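AT27789p (Drosophila melanogaster, PDB 5UZN) is Glorund, an hnRNP F/H homologue that probably binds mRNA and has two RNA-binding modes; this chain is its third quasi-RNA recognition motif domain. Local coordinates at residues Gly17-Tyr20 and Thr21-Glu24; Asn25-Phe28 and Lys29-Pro33; Asp58-Glu61 and Asp62-Ala66; Glu72-Ser76 and Arg77-Leu81. All blocks are in the same frame, centred on the assembly; numbering follows the deposited sequence.

Interaction 1: residues Gly17-Tyr20 and Thr21-Glu24; sequences GLPY and TSFE
Ser-22 carries its hydroxyl anti to its own carbonyl carbon (chi1 -76°), and this lays OG against the Pro-19 ring. Ser-22 OG sits 3.5 Å from Pro-19 CD and equally close to CG. The hydroxyl also has a polar partner, Asp-26 OD2 in the following helix. Thr-21 holds OG1 between its backbone N and carbonyl carbon, and OG1 lies 4.0 Å from Pro-19 CB. Pro-19 to Ser-22 form a type I beta turn, closed by Ser-22 N donating to Pro-19 O at 3.0 Å. The N-H points well at the oxygen (163°), although the donor stands above the carbonyl plane. In the RRM fold this is the loop from strand 11-16 to helix 24-31, and in related hnRNP F qRRMs this loop takes part in RNA binding. Without the proline ring, as with an alanine here, Ser-22 OG would probably lose its apolar cover and the start of the turn would be freer to rotate. The ring of Phe-23, the helix N-cap, brings CZ within 3.6 Å of Tyr-20 O and also meets the ring of His-49. Leu-18 CD2 lies 4.2 Å from Ser-22 O, which accepts a hydrogen bond from His-49 NE2.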
loop_
_atom_site.group_PDB
_atom_site.type_symbol
_atom_site.label_atom_id
_atom_site.label_comp_id
_atom_site.label_asym_id
_atom_site.label_seq_id
_atom_site.Cartn_x
_atom_site.Cartn_y
_atom_site.Cartn_z
ATOM N N GLY A 17 3.067 -9.152 -1.304
ATOM C CA GLY A 17 2.450 -10.167 -0.472
ATOM C C GLY A 17 0.979 -9.981 -0.186
ATOM O O GLY A 17 0.464 -10.629 0.727
ATOM N N LEU A 18 0.286 -9.118 -0.922
ATOM C CA LEU A 18 -1.139 -8.940 -0.663
ATOM C C LEU A 18 -1.876 -10.210 -1.059
ATOM O O LEU A 18 -1.489 -10.855 -2.038
ATOM C CB LEU A 18 -1.725 -7.774 -1.473
ATOM C CG LEU A 18 -1.632 -6.341 -0.973
ATOM C CD1 LEU A 18 -0.192 -5.893 -0.965
ATOM C CD2 LEU A 18 -2.505 -5.447 -1.859
ATOM N N PRO A 19 -2.944 -10.575 -0.343
ATOM C CA PRO A 19 -3.837 -11.637 -0.823
ATOM C C PRO A 19 -4.592 -11.192 -2.070
ATOM O O PRO A 19 -4.880 -10.015 -2.254
ATOM C CB PRO A 19 -4.811 -11.846 0.345
ATOM C CG PRO A 19 -4.292 -11.023 1.493
ATOM C CD PRO A 19 -3.394 -9.977 0.926
ATOM N N TYR A 20 -4.958 -12.155 -2.915
ATOM C CA TYR A 20 -5.661 -11.796 -4.141
ATOM C C TYR A 20 -7.094 -11.350 -3.880
ATOM O O TYR A 20 -7.761 -10.877 -4.811
ATOM C CB TYR A 20 -5.606 -12.972 -5.118
ATOM C CG TYR A 20 -4.187 -13.408 -5.487
ATOM C CD1 TYR A 20 -3.131 -12.498 -5.483
ATOM C CD2 TYR A 20 -3.907 -14.727 -5.837
ATOM C CE1 TYR A 20 -1.842 -12.889 -5.817
ATOM C CE2 TYR A 20 -2.615 -15.125 -6.182
ATOM C CZ TYR A 20 -1.589 -14.196 -6.164
ATOM O OH TYR A 20 -0.302 -14.577 -6.493
ATOM N N THR A 21 -7.578 -11.455 -2.640
ATOM C CA THR A 21 -8.863 -10.884 -2.260
ATOM C C THR A 21 -8.746 -9.502 -1.625
ATOM O O THR A 21 -9.756 -8.950 -1.200
ATOM C CB THR A 21 -9.612 -11.809 -1.283
ATOM O OG1 THR A 21 -8.727 -12.239 -0.244
ATOM C CG2 THR A 21 -10.159 -13.012 -2.001
ATOM N N SER A 22 -7.556 -8.914 -1.550
ATOM C CA SER A 22 -7.400 -7.605 -0.914
ATOM C C SER A 22 -7.309 -6.499 -1.960
ATOM O O SER A 22 -6.429 -6.529 -2.828
ATOM C CB SER A 22 -6.166 -7.584 -0.017
ATOM O OG SER A 22 -6.426 -8.283 1.188
ATOM N N PHE A 23 -8.198 -5.511 -1.855
ATOM C CA PHE A 23 -8.228 -4.433 -2.825
ATOM C C PHE A 23 -7.972 -3.108 -2.138
ATOM O O PHE A 23 -7.343 -3.091 -1.077
ATOM C CB PHE A 23 -9.550 -4.472 -3.575
ATOM C CG PHE A 23 -9.776 -5.778 -4.264
ATOM C CD1 PHE A 23 -9.109 -6.062 -5.443
ATOM C CD2 PHE A 23 -10.601 -6.753 -3.702
ATOM C CE1 PHE A 23 -9.282 -7.270 -6.077
ATOM C CE2 PHE A 23 -10.772 -7.972 -4.327
ATOM C CZ PHE A 23 -10.115 -8.232 -5.523
ATOM N N GLU A 24 -8.439 -1.999 -2.722
ATOM C CA GLU A 24 -8.026 -0.696 -2.205
ATOM C C GLU A 24 -8.443 -0.512 -0.752
ATOM O O GLU A 24 -7.644 -0.058 0.071
ATOM C CB GLU A 24 -8.587 0.423 -3.084
ATOM C CG GLU A 24 -7.733 0.655 -4.349
ATOM C CD GLU A 24 -8.317 1.674 -5.321
ATOM O OE1 GLU A 24 -8.365 1.375 -6.536
ATOM O OE2 GLU A 24 -8.714 2.774 -4.882
#

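Interaction 2: residues Asn25-Phe28 and Lys29-Pro33; sequences NDVF and KFFEP
Lys-29 N donates to Asn-25 O at 2.9 Å, with an N-H angle of 155°. This is an i to i+4 bond of helix 24-31, the first helix of the RRM fold, which lies across the four-stranded sheet. One residue on, Phe-30 N reaches Asp-26 O at 3.0 Å. Val-27 O takes Phe-31 N at 3.2 Å and also a weak bond from Phe-30 N. Phe-28 O receives a weak bond from Phe-31 N, and Glu-32 N makes a weak bond to Lys-29 O.

Two carboxylates find partners outside the helix. Asp-26 OD2 is hydrogen-bonded to Ser-22 OG. Its OD1 stays 4.5 Å from Lys-29 NZ, too far for a salt bridge, so any attraction is probably modest. The extended Lys-29 chain instead runs past a backbone acceptor, with CG 3.3 Å from Asn-25 O. Glu-32 OE1 forms a salt bridge with Arg-71.

The buried side of the helix is apolar. Val-27, Phe-30 and Phe-31 all touch Met-15 of strand 11-16. The Phe-30 ring presents its edge to a face of Phe-31, with Phe-30 CD2 over the ring centre. Val-27 has CG1 anti to its backbone N (chi1 179°), and this methyl lies beside the Phe-31 ring, 3.7 Å from Phe-31 CE2.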
loop_
_atom_site.group_PDB
_atom_site.type_symbol
_atom_site.label_atom_id
_atom_site.label_comp_id
_atom_site.label_asym_id
_atom_site.label_seq_id
_atom_site.Cartn_x
_atom_site.Cartn_y
_atom_site.Cartn_z
ATOM N N ASN A 25 -9.692 -0.865 -0.406
ATOM C CA ASN A 25 -10.140 -0.607 0.958
ATOM C C ASN A 25 -9.325 -1.387 1.980
ATOM O O ASN A 25 -9.129 -0.905 3.099
ATOM C CB ASN A 25 -11.640 -0.889 1.095
ATOM C CG ASN A 25 -12.496 0.244 0.512
ATOM O OD1 ASN A 25 -12.104 1.422 0.527
ATOM N ND2 ASN A 25 -13.655 -0.110 -0.018
ATOM N N ASP A 26 -8.814 -2.570 1.618
ATOM C CA ASP A 26 -7.925 -3.280 2.539
ATOM C C ASP A 26 -6.596 -2.550 2.730
ATOM O O ASP A 26 -6.014 -2.588 3.823
ATOM C CB ASP A 26 -7.656 -4.693 2.035
ATOM C CG ASP A 26 -8.571 -5.717 2.656
ATOM O OD1 ASP A 26 -9.605 -5.317 3.216
ATOM O OD2 ASP A 26 -8.247 -6.925 2.586
ATOM N N VAL A 27 -6.074 -1.912 1.680
ATOM C CA VAL A 27 -4.855 -1.125 1.868
ATOM C C VAL A 27 -5.135 0.052 2.786
ATOM O O VAL A 27 -4.385 0.307 3.736
ATOM C CB VAL A 27 -4.274 -0.684 0.509
ATOM C CG1 VAL A 27 -3.015 0.165 0.698
ATOM C CG2 VAL A 27 -3.872 -1.912 -0.275
ATOM N N PHE A 28 -6.226 0.758 2.570
ATOM C CA PHE A 28 -6.575 1.848 3.443
ATOM C C PHE A 28 -6.681 1.339 4.885
ATOM O O PHE A 28 -6.169 1.936 5.766
ATOM C CB PHE A 28 -7.844 2.562 2.966
ATOM C CG PHE A 28 -7.628 3.527 1.813
ATOM C CD1 PHE A 28 -6.977 4.692 1.985
ATOM C CD2 PHE A 28 -8.111 3.251 0.565
ATOM C CE1 PHE A 28 -6.804 5.579 0.941
ATOM C CE2 PHE A 28 -7.940 4.123 -0.481
ATOM C CZ PHE A 28 -7.275 5.291 -0.286
ATOM N N LYS A 29 -7.300 0.191 5.118
ATOM C CA LYS A 29 -7.422 -0.328 6.485
ATOM C C LYS A 29 -6.067 -0.667 7.079
ATOM O O LYS A 29 -5.862 -0.531 8.292
ATOM C CB LYS A 29 -8.311 -1.573 6.510
ATOM C CG LYS A 29 -9.783 -1.295 6.260
ATOM C CD LYS A 29 -10.595 -2.591 6.267
ATOM C CE LYS A 29 -12.072 -2.335 5.964
ATOM N NZ LYS A 29 -12.860 -3.606 5.871
ATOM N N PHE A 30 -5.136 -1.099 6.230
ATOM C CA PHE A 30 -3.805 -1.502 6.669
ATOM C C PHE A 30 -3.030 -0.326 7.255
ATOM O O PHE A 30 -2.327 -0.481 8.258
ATOM C CB PHE A 30 -3.064 -2.133 5.484
ATOM C CG PHE A 30 -1.708 -2.694 5.836
ATOM C CD1 PHE A 30 -1.591 -3.966 6.369
ATOM C CD2 PHE A 30 -0.565 -1.936 5.669
ATOM C CE1 PHE A 30 -0.362 -4.477 6.700
ATOM C CE2 PHE A 30 0.676 -2.459 5.987
ATOM C CZ PHE A 30 0.768 -3.735 6.509
ATOM N N PHE A 31 -3.163 0.861 6.667
ATOM C CA PHE A 31 -2.403 2.022 7.112
ATOM C C PHE A 31 -3.171 2.940 8.053
ATOM O O PHE A 31 -2.636 3.985 8.442
ATOM C CB PHE A 31 -1.928 2.841 5.907
ATOM C CG PHE A 31 -0.903 2.146 5.068
ATOM C CD1 PHE A 31 0.354 1.850 5.590
ATOM C CD2 PHE A 31 -1.186 1.801 3.764
ATOM C CE1 PHE A 31 1.298 1.219 4.819
ATOM C CE2 PHE A 31 -0.244 1.176 2.980
ATOM C CZ PHE A 31 0.995 0.876 3.512
ATOM N N GLU A 32 -4.410 2.614 8.410
ATOM C CA GLU A 32 -5.177 3.562 9.209
ATOM C C GLU A 32 -4.493 3.684 10.563
ATOM O O GLU A 32 -3.928 2.713 11.048
ATOM C CB GLU A 32 -6.644 3.115 9.358
ATOM C CG GLU A 32 -6.831 1.928 10.271
ATOM C CD GLU A 32 -8.209 1.311 10.161
ATOM O OE1 GLU A 32 -8.467 0.345 10.910
ATOM O OE2 GLU A 32 -9.019 1.774 9.317
ATOM N N PRO A 33 -4.536 4.873 11.192
ATOM C CA PRO A 33 -5.224 6.124 10.826
ATOM C C PRO A 33 -4.578 6.891 9.697
ATOM O O PRO A 33 -5.151 7.864 9.199
ATOM C CB PRO A 33 -5.146 6.955 12.112
ATOM C CG PRO A 33 -3.905 6.481 12.768
ATOM C CD PRO A 33 -3.825 5.005 12.476
#

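Interaction 3: residues Asp58-Glu61 and Asp62-Ala66; sequences DTYE and DSQVA
The N-terminus of helix 60-68 is capped by its N-cap residue Thr-59, whose OG1 accepts from Asp-62 N at 3.0 Å in a nearly straight bond (162°). The Thr-59 hydroxyl lies between its backbone N and carbonyl carbon (chi1 62°), turned to meet the first turn. Thr-59 O takes Ser-63 N, and Glu-61 O takes Val-65 N.

Tyr-60 O is gripped twice. Gln-64 N donates to it at 3.0 Å. Ser-63 OG donates to Tyr-60 O at 2.8 Å, in the carbonyl plane and on a lone pair. The same hydroxyl accepts from Gln-64 NE2 at 3.0 Å, with Ser-63 OG almost in the amide plane. This is the second helix of the RRM fold, and Ser-63 and Ala-66 face the sheet, where both touch Phe-57. The bond to Ser-63 probably steadies the Gln-64 amide above the Tyr-60 ring, with the two planes only 7° apart. Gln-64 CG makes a CH-pi contact over that face, 3.6 Å from the Tyr-60 centroid. If Gln-64 were cut back to an alanine, Ser-63 OG is likely to lose a donor and the Tyr-60 ring its glutamine cover on this face, leaving the ring freer to turn. A water links Asp-58 N to Asp-62 OD2, donating to the carboxylate at 2.6 Å.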
loop_
_atom_site.group_PDB
_atom_site.type_symbol
_atom_site.label_atom_id
_atom_site.label_comp_id
_atom_site.label_asym_id
_atom_site.label_seq_id
_atom_site.Cartn_x
_atom_site.Cartn_y
_atom_site.Cartn_z
ATOM N N ASP A 58 0.455 11.833 0.881
ATOM C CA ASP A 58 0.493 13.259 0.583
ATOM C C ASP A 58 1.843 13.873 0.942
ATOM O O ASP A 58 2.355 14.714 0.200
ATOM C CB ASP A 58 -0.649 13.975 1.328
ATOM C CG ASP A 58 -2.015 13.706 0.708
ATOM O OD1 ASP A 58 -2.117 13.764 -0.531
ATOM O OD2 ASP A 58 -2.983 13.441 1.457
ATOM N N THR A 59 2.437 13.464 2.064
ATOM C CA THR A 59 3.692 14.038 2.548
ATOM C C THR A 59 4.718 12.953 2.851
ATOM O O THR A 59 4.379 11.779 3.048
ATOM C CB THR A 59 3.495 14.848 3.833
ATOM O OG1 THR A 59 3.003 13.973 4.862
ATOM C CG2 THR A 59 2.509 15.989 3.609
ATOM N N TYR A 60 5.992 13.374 2.899
ATOM C CA TYR A 60 7.061 12.490 3.371
ATOM C C TYR A 60 6.760 11.982 4.769
ATOM O O TYR A 60 6.834 10.777 5.036
ATOM C CB TYR A 60 8.413 13.219 3.354
ATOM C CG TYR A 60 9.624 12.390 3.853
ATOM C CD1 TYR A 60 10.075 11.286 3.145
ATOM C CD2 TYR A 60 10.324 12.742 5.011
ATOM C CE1 TYR A 60 11.170 10.532 3.579
ATOM C CE2 TYR A 60 11.443 11.992 5.449
ATOM C CZ TYR A 60 11.862 10.893 4.709
ATOM O OH TYR A 60 12.955 10.130 5.118
ATOM N N GLU A 61 6.354 12.880 5.661
ATOM C CA GLU A 61 6.067 12.468 7.030
ATOM C C GLU A 61 5.031 11.352 7.073
ATOM O O GLU A 61 5.198 10.365 7.800
ATOM C CB GLU A 61 5.586 13.674 7.828
ATOM C CG GLU A 61 5.277 13.366 9.249
ATOM C CD GLU A 61 4.683 14.557 9.963
ATOM O OE1 GLU A 61 4.418 15.595 9.306
ATOM O OE2 GLU A 61 4.489 14.444 11.182
ATOM N N ASP A 62 3.961 11.481 6.292
ATOM C CA ASP A 62 2.962 10.412 6.237
ATOM C C ASP A 62 3.580 9.085 5.807
ATOM O O ASP A 62 3.334 8.045 6.427
ATOM C CB ASP A 62 1.845 10.796 5.273
ATOM C CG ASP A 62 0.718 11.560 5.953
ATOM O OD1 ASP A 62 0.914 12.009 7.101
ATOM O OD2 ASP A 62 -0.366 11.693 5.336
ATOM N N SER A 63 4.371 9.096 4.724
ATOM C CA SER A 63 4.916 7.848 4.205
ATOM C C SER A 63 5.808 7.172 5.228
ATOM O O SER A 63 5.817 5.943 5.325
ATOM C CB SER A 63 5.695 8.098 2.910
ATOM O OG SER A 63 6.923 8.770 3.149
ATOM N N GLN A 64 6.524 7.955 6.033
ATOM C CA GLN A 64 7.465 7.367 6.970
ATOM C C GLN A 64 6.762 6.768 8.180
ATOM O O GLN A 64 7.141 5.684 8.643
ATOM C CB GLN A 64 8.493 8.419 7.377
ATOM C CG GLN A 64 9.295 8.881 6.169
ATOM C CD GLN A 64 9.905 7.712 5.421
ATOM O OE1 GLN A 64 10.824 7.082 5.911
ATOM N NE2 GLN A 64 9.379 7.411 4.235
ATOM N N VAL A 65 5.735 7.447 8.697
ATOM C CA VAL A 65 4.893 6.842 9.727
ATOM C C VAL A 65 4.286 5.542 9.200
ATOM O O VAL A 65 4.346 4.498 9.862
ATOM C CB VAL A 65 3.808 7.833 10.198
ATOM C CG1 VAL A 65 2.725 7.112 10.983
ATOM C CG2 VAL A 65 4.427 8.935 11.044
ATOM N N ALA A 66 3.757 5.566 7.969
ATOM C CA ALA A 66 3.135 4.364 7.412
ATOM C C ALA A 66 4.113 3.200 7.277
ATOM O O ALA A 66 3.717 2.038 7.437
ATOM C CB ALA A 66 2.502 4.674 6.058
HETATM O O HOH W 1 -0.969 10.469 3.090
#

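Interaction 4: residues Glu72-Ser76 and Arg77-Leu81; sequences EQMGS and RYIEL
Arg-77 N donates to Met-74 O at 3.0 Å, and the bond is nearly straight (167°). The donor stands above the carbonyl plane, not on a lone pair. The return bond, Met-74 N to Arg-77 O, has the same length of 3.0 Å but is more bent at the hydrogen. Together they make Met-74 and Arg-77 a hydrogen-bonded antiparallel pair that closes a type II' beta turn. Gly-75 sits at the second position of the turn, where its positive phi suits glycine. The hairpin leads from helix 60-68 into strand 80-86, and the corresponding part of related hnRNP F qRRMs takes part in RNA binding.

On one side of the hairpin, Gln-73 meets Tyr-78. Gln-73 NE2 lies over the centre of the Tyr-78 ring, 3.1 Å above its plane and 3.2 Å from Tyr-78 CZ. The amide is tilted, with its plane 54° from the ring. Gln-73 CG lies anti to its carbonyl carbon (chi1 -66°), and the extended chain beyond it carries the amide across the ring. Gln-73 CB also rests 3.2 Å from Arg-77 O.

The other side is apolar. Met-74 CB packs against Ile-79 CG1 at 3.6 Å, and both side chains touch Met-15 and Phe-30. Ile-79 O and Leu-81 N bind a glycerol, probably from the crystallisation liquor. The hairpin thus has two unlike sides: a polar amide set over an aromatic face, where a partly positive N-H would probably be favoured by the pi electrons, and an apolar pair packed against Met-15 and Phe-30.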
loop_
_atom_site.group_PDB
_atom_site.type_symbol
_atom_site.label_atom_id
_atom_site.label_comp_id
_atom_site.label_asym_id
_atom_site.label_seq_id
_atom_site.Cartn_x
_atom_site.Cartn_y
_atom_site.Cartn_z
ATOM N N GLU A 72 -0.420 -5.741 11.604
ATOM C CA GLU A 72 0.562 -6.814 11.524
ATOM C C GLU A 72 0.392 -7.620 10.247
ATOM O O GLU A 72 1.375 -8.098 9.681
ATOM C CB GLU A 72 0.458 -7.694 12.770
ATOM C CG GLU A 72 0.545 -6.868 14.062
ATOM C CD GLU A 72 0.092 -7.625 15.297
ATOM O OE1 GLU A 72 -0.921 -7.217 15.912
ATOM O OE2 GLU A 72 0.755 -8.622 15.659
ATOM N N GLN A 73 -0.833 -7.742 9.759
ATOM C CA GLN A 73 -1.124 -8.511 8.565
ATOM C C GLN A 73 -2.216 -7.788 7.796
ATOM O O GLN A 73 -2.961 -6.984 8.356
ATOM C CB GLN A 73 -1.597 -9.940 8.891
ATOM C CG GLN A 73 -0.563 -10.844 9.536
ATOM C CD GLN A 73 -1.016 -12.301 9.553
ATOM O OE1 GLN A 73 -2.138 -12.613 9.961
ATOM N NE2 GLN A 73 -0.146 -13.195 9.091
ATOM N N MET A 74 -2.294 -8.059 6.499
ATOM C CA MET A 74 -3.492 -7.746 5.720
ATOM C C MET A 74 -4.209 -9.066 5.486
ATOM O O MET A 74 -3.629 -9.991 4.908
ATOM C CB MET A 74 -3.142 -7.083 4.396
ATOM C CG MET A 74 -4.353 -6.586 3.646
ATOM S SD MET A 74 -3.879 -6.003 2.013
ATOM C CE MET A 74 -2.706 -4.710 2.440
ATOM N N GLY A 75 -5.444 -9.166 5.941
ATOM C CA GLY A 75 -6.033 -10.488 5.998
ATOM C C GLY A 75 -5.151 -11.351 6.873
ATOM O O GLY A 75 -4.836 -11.001 8.012
ATOM N N SER A 76 -4.681 -12.471 6.339
ATOM C CA SER A 76 -3.795 -13.330 7.107
ATOM C C SER A 76 -2.438 -13.468 6.433
ATOM O O SER A 76 -1.782 -14.497 6.580
ATOM C CB SER A 76 -4.416 -14.708 7.337
ATOM O OG SER A 76 -5.168 -15.151 6.220
ATOM N N ARG A 77 -2.013 -12.443 5.684
ATOM C CA ARG A 77 -0.701 -12.423 5.041
ATOM C C ARG A 77 0.156 -11.311 5.631
ATOM O O ARG A 77 -0.346 -10.247 5.983
ATOM C CB ARG A 77 -0.805 -12.228 3.521
ATOM C CG ARG A 77 -1.378 -13.439 2.782
ATOM C CD ARG A 77 -1.390 -13.184 1.297
ATOM N NE ARG A 77 -0.730 -14.226 0.520
ATOM C CZ ARG A 77 -1.372 -15.232 -0.067
ATOM N NH1 ARG A 77 -0.692 -16.134 -0.763
ATOM N NH2 ARG A 77 -2.694 -15.340 0.034
ATOM N N TYR A 78 1.444 -11.579 5.789
ATOM C CA TYR A 78 2.366 -10.519 6.153
ATOM C C TYR A 78 2.703 -9.738 4.893
ATOM O O TYR A 78 2.975 -10.336 3.849
ATOM C CB TYR A 78 3.632 -11.097 6.775
ATOM C CG TYR A 78 3.355 -11.974 7.959
ATOM C CD1 TYR A 78 3.032 -11.423 9.186
ATOM C CD2 TYR A 78 3.415 -13.362 7.848
ATOM C CE1 TYR A 78 2.774 -12.242 10.293
ATOM C CE2 TYR A 78 3.160 -14.172 8.924
ATOM C CZ TYR A 78 2.843 -13.615 10.147
ATOM O OH TYR A 78 2.599 -14.435 11.221
ATOM N N ILE A 79 2.657 -8.412 4.989
ATOM C CA ILE A 79 2.900 -7.506 3.865
ATOM C C ILE A 79 4.332 -6.990 3.947
ATOM O O ILE A 79 4.788 -6.585 5.021
ATOM C CB ILE A 79 1.905 -6.332 3.899
ATOM C CG1 ILE A 79 0.453 -6.838 3.882
ATOM C CG2 ILE A 79 2.216 -5.319 2.799
ATOM C CD1 ILE A 79 0.134 -7.752 2.709
ATOM N N GLU A 80 5.043 -6.980 2.818
ATOM C CA GLU A 80 6.354 -6.338 2.752
ATOM C C GLU A 80 6.218 -4.929 2.205
ATOM O O GLU A 80 5.666 -4.744 1.112
ATOM C CB GLU A 80 7.303 -7.108 1.845
ATOM C CG GLU A 80 7.792 -8.429 2.338
ATOM C CD GLU A 80 8.840 -8.940 1.392
ATOM O OE1 GLU A 80 10.030 -8.661 1.646
ATOM O OE2 GLU A 80 8.461 -9.545 0.356
ATOM N N LEU A 81 6.756 -3.949 2.927
ATOM C CA LEU A 81 6.694 -2.550 2.534
ATOM C C LEU A 81 8.062 -2.093 2.041
ATOM O O LEU A 81 9.084 -2.442 2.631
ATOM C CB LEU A 81 6.250 -1.667 3.702
ATOM C CG LEU A 81 4.877 -2.036 4.263
ATOM C CD1 LEU A 81 4.492 -1.044 5.351
ATOM C CD2 LEU A 81 3.845 -2.056 3.138
#

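Interactions 1 to 4 follow one another along a single RRM domain. Interaction 1 runs straight into interaction 2, from the loop after strand 11-16 onto helix 24-31, with centres 12 Å apart. Interaction 3 starts helix 60-68, and interaction 4 is the turn that leads into strand 80-86. Interactions 1 and 4 are neighbours, 9 Å between centres, and meet where Ser-22 CB comes 3.4 Å from Met-74 SD. Interactions 1 and 3 lie 22 Å apart, on opposite sides of the chain's centre. Interaction 2 bridges the domain: Phe-30 touches Ile-79 and Phe-31 touches Ala-66. Loop, hairpin and both helices thus share one apolar core against the sheet.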